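Local structure of tengpin (Thermoanaerobacter tengcongensis, 2VH4) at residues 359-364 with 375-380. The protein is a bacterial serpin that probably inhibits serine proteases and can form loop C-sheet polymers. Residues are numbered along the deposited sequence; the frame is centred on the assembly and turned at random.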
ATOM      1  N   PHE A 359      -0.945 -11.994 -14.384  1.00 10.37           N
ATOM      2  CA  PHE A 359      -1.359 -10.747 -15.019  1.00  9.26           C
ATOM      3  C   PHE A 359      -1.111  -9.677 -13.966  1.00  8.34           C
ATOM      4  O   PHE A 359      -1.751  -9.679 -12.910  1.00  8.70           O
ATOM      5  CB  PHE A 359      -2.849 -10.807 -15.403  1.00  9.73           C
ATOM      6  CG  PHE A 359      -3.395  -9.532 -16.003  1.00 10.34           C
ATOM      7  CD1 PHE A 359      -3.650  -9.449 -17.367  1.00 14.75           C
ATOM      8  CD2 PHE A 359      -3.689  -8.425 -15.205  1.00 12.70           C
ATOM      9  CE1 PHE A 359      -4.169  -8.274 -17.934  1.00 15.22           C
ATOM     10  CE2 PHE A 359      -4.206  -7.245 -15.763  1.00 11.08           C
ATOM     11  CZ  PHE A 359      -4.445  -7.174 -17.128  1.00 10.63           C
ATOM     12  N   ILE A 360      -0.173  -8.776 -14.252  1.00  6.68           N
ATOM     13  CA  ILE A 360       0.182  -7.708 -13.319  1.00  6.14           C
ATOM     14  C   ILE A 360      -0.585  -6.416 -13.622  1.00  5.58           C
ATOM     15  O   ILE A 360      -0.831  -6.083 -14.786  1.00  3.59           O
ATOM     16  CB  ILE A 360       1.720  -7.471 -13.297  1.00  6.79           C
ATOM     17  CG1 ILE A 360       2.430  -8.681 -12.680  1.00  6.54           C
ATOM     18  CG2 ILE A 360       2.091  -6.191 -12.533  1.00  6.34           C
ATOM     19  CD1 ILE A 360       3.818  -8.926 -13.229  1.00  7.16           C
ATOM     20  N   PHE A 361      -0.964  -5.699 -12.565  1.00  5.87           N
ATOM     21  CA  PHE A 361      -1.623  -4.401 -12.718  1.00  6.31           C
ATOM     22  C   PHE A 361      -1.247  -3.375 -11.646  1.00  7.09           C
ATOM     23  O   PHE A 361      -0.750  -3.720 -10.572  1.00  7.36           O
ATOM     24  CB  PHE A 361      -3.146  -4.561 -12.788  1.00  4.82           C
ATOM     25  CG  PHE A 361      -3.774  -4.993 -11.501  1.00  2.00           C
ATOM     26  CD1 PHE A 361      -4.178  -4.049 -10.557  1.00  2.00           C
ATOM     27  CD2 PHE A 361      -3.978  -6.340 -11.236  1.00  2.00           C
ATOM     28  CE1 PHE A 361      -4.760  -4.439  -9.358  1.00  2.00           C
ATOM     29  CE2 PHE A 361      -4.560  -6.749 -10.043  1.00  3.89           C
ATOM     30  CZ  PHE A 361      -4.952  -5.794  -9.096  1.00  6.12           C
ATOM     31  N   ALA A 362      -1.523  -2.112 -11.947  1.00  7.46           N
ATOM     32  CA  ALA A 362      -1.303  -1.025 -11.001  1.00  7.03           C
ATOM     33  C   ALA A 362      -2.274   0.124 -11.257  1.00  5.95           C
ATOM     34  O   ALA A 362      -2.648   0.391 -12.395  1.00  6.34           O
ATOM     35  CB  ALA A 362       0.145  -0.530 -11.093  1.00  6.74           C
ATOM     36  N   ILE A 363      -2.693   0.785 -10.189  1.00  6.02           N
ATOM     37  CA  ILE A 363      -3.401   2.055 -10.300  1.00  5.97           C
ATOM     38  C   ILE A 363      -2.359   3.125 -10.001  1.00  6.98           C
ATOM     39  O   ILE A 363      -1.748   3.127  -8.919  1.00  7.47           O
ATOM     40  CB  ILE A 363      -4.559   2.160  -9.299  1.00  5.52           C
ATOM     41  CG1 ILE A 363      -5.641   1.118  -9.617  1.00  5.14           C
ATOM     42  CG2 ILE A 363      -5.130   3.578  -9.282  1.00  4.10           C
ATOM     43  CD1 ILE A 363      -6.595   0.834  -8.445  1.00  4.43           C
ATOM     44  N   ILE A 364      -2.148   4.019 -10.962  1.00  5.73           N
ATOM     45  CA  ILE A 364      -1.052   4.973 -10.883  1.00  4.92           C
ATOM     46  C   ILE A 364      -1.525   6.417 -10.854  1.00  5.90           C
ATOM     47  O   ILE A 364      -2.515   6.767 -11.499  1.00  6.88           O
ATOM     48  CB  ILE A 364      -0.030   4.774 -12.045  1.00  6.12           C
ATOM     49  CG1 ILE A 364      -0.671   5.050 -13.415  1.00  2.57           C
ATOM     50  CG2 ILE A 364       0.618   3.374 -11.984  1.00  2.51           C
ATOM     51  CD1 ILE A 364       0.348   5.417 -14.497  1.00  5.03           C
ATOM     52  N   GLY A 375      -0.907  -4.982  -7.888  1.00  6.75           N
ATOM     53  CA  GLY A 375      -1.395  -6.321  -7.573  1.00  6.49           C
ATOM     54  C   GLY A 375      -1.325  -7.329  -8.703  1.00  7.00           C
ATOM     55  O   GLY A 375      -0.819  -7.027  -9.785  1.00  6.33           O
ATOM     56  N   THR A 376      -1.827  -8.536  -8.439  1.00  6.86           N
ATOM     57  CA  THR A 376      -1.820  -9.628  -9.430  1.00  7.79           C
ATOM     58  C   THR A 376      -3.177 -10.329  -9.494  1.00  7.84           C
ATOM     59  O   THR A 376      -3.872 -10.442  -8.480  1.00  6.59           O
ATOM     60  CB  THR A 376      -0.716 -10.701  -9.142  1.00  6.30           C
ATOM     61  OG1 THR A 376      -0.949 -11.327  -7.873  1.00  8.94           O
ATOM     62  CG2 THR A 376       0.665 -10.090  -9.134  1.00  6.03           C
ATOM     63  N   VAL A 377      -3.547 -10.773 -10.697  1.00  8.51           N
ATOM     64  CA  VAL A 377      -4.721 -11.631 -10.913  1.00 10.30           C
ATOM     65  C   VAL A 377      -4.390 -12.731 -11.912  1.00 10.87           C
ATOM     66  O   VAL A 377      -3.456 -12.598 -12.705  1.00 10.35           O
ATOM     67  CB  VAL A 377      -5.963 -10.862 -11.453  1.00 10.25           C
ATOM     68  CG1 VAL A 377      -6.707 -10.188 -10.336  1.00 14.18           C
ATOM     69  CG2 VAL A 377      -5.577  -9.857 -12.527  1.00  8.72           C
ATOM     70  N   LEU A 378      -5.175 -13.806 -11.869  1.00 11.40           N
ATOM     71  CA  LEU A 378      -5.107 -14.883 -12.855  1.00 13.06           C
ATOM     72  C   LEU A 378      -3.831 -15.706 -12.783  1.00 14.60           C
ATOM     73  O   LEU A 378      -2.855 -15.330 -12.127  1.00 14.20           O
ATOM     74  CB  LEU A 378      -5.303 -14.350 -14.282  1.00 12.29           C
ATOM     75  CG  LEU A 378      -6.632 -13.683 -14.650  1.00 13.82           C
ATOM     76  CD1 LEU A 378      -6.571 -13.173 -16.083  1.00 13.32           C
ATOM     77  CD2 LEU A 378      -7.817 -14.634 -14.453  1.00 13.00           C
ATOM     78  N   SER A 379      -3.859 -16.840 -13.476  1.00 16.60           N
ATOM     79  CA  SER A 379      -2.699 -17.696 -13.596  1.00 17.92           C
ATOM     80  C   SER A 379      -2.513 -18.028 -15.067  1.00 18.63           C
ATOM     81  O   SER A 379      -3.145 -18.943 -15.600  1.00 19.37           O
ATOM     82  CB  SER A 379      -2.883 -18.951 -12.760  1.00 17.85           C
ATOM     83  OG  SER A 379      -1.628 -19.420 -12.319  1.00 25.05           O
ATOM     84  N   LEU A 380      -1.654 -17.247 -15.714  1.00 19.60           N
ATOM     85  CA  LEU A 380      -1.411 -17.331 -17.150  1.00 20.59           C
ATOM     86  C   LEU A 380      -0.509 -18.514 -17.501  1.00 21.16           C
ATOM     87  O   LEU A 380      -0.522 -18.999 -18.636  1.00 22.27           O
ATOM     88  CB  LEU A 380      -0.791 -16.019 -17.656  1.00 20.75           C
ATOM     89  CG  LEU A 380      -1.493 -14.692 -17.325  1.00 20.25           C
ATOM     90  CD1 LEU A 380      -0.584 -13.501 -17.583  1.00 18.14           C
ATOM     91  CD2 LEU A 380      -2.784 -14.549 -18.105  1.00 19.38           C
TER
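Phe359 and Phe361 of strand 359-364 pair antiparallel with Val377 and Gly375 of strand 375-377, the short axes 4.9 Å apart at closest. Each pair is closed by two backbone bonds. Gly375 N bonds to Phe361 O at 3.0 Å, while the N-H...O angle from Phe359 N to Val377 O is only 137°, the other three bonds being much straighter. Between the two pairs Ile360 and Thr376 form the non-hydrogen-bonded pair, where Thr376 CA also directs a C-H toward Phe359 O at 3.5 Å. On the face shared with Val377, the Phe361 ring lies across the backbone of Gly375. Its CG sits between the backbone N and the carbonyl carbon (chi1 69°), which swings the ring over the neighbouring strand instead of along its own. Gly375 CA makes a CH-pi contact 4.1 Å from the centroid of that ring, and Gly375 C rests against the same ring nearer its rim, 3.5 Å from Phe361 CE2. The two strands form the C-terminal hairpin of serpin sheet B (s4B and s5B in the family nomenclature), with strand 230-237 beside 359-365 and strand 39-41 beside 371-377. Phe274 and Tyr276 of strand 263-281 pack on this side, against Phe361 and Val377. An alanine in place of Phe361 is likely to uncover the Gly375 backbone and take away the ring that Val377 CG1 and Phe274 pack against. The Phe359 ring leads away from strand 375-377, yet its CD2 touches Val377 CG2 at 3.6 Å, the two side chains running side by side. Past the strand end the chain turns back, bringing Leu380 CD1 to 3.6 Å from Phe359 N and close to Phe359 CB. On the other face Ile360 and Thr376 touch loosely, and Thr376 OG1 hydrogen-bonds with Ser39 OG and Glu37 O.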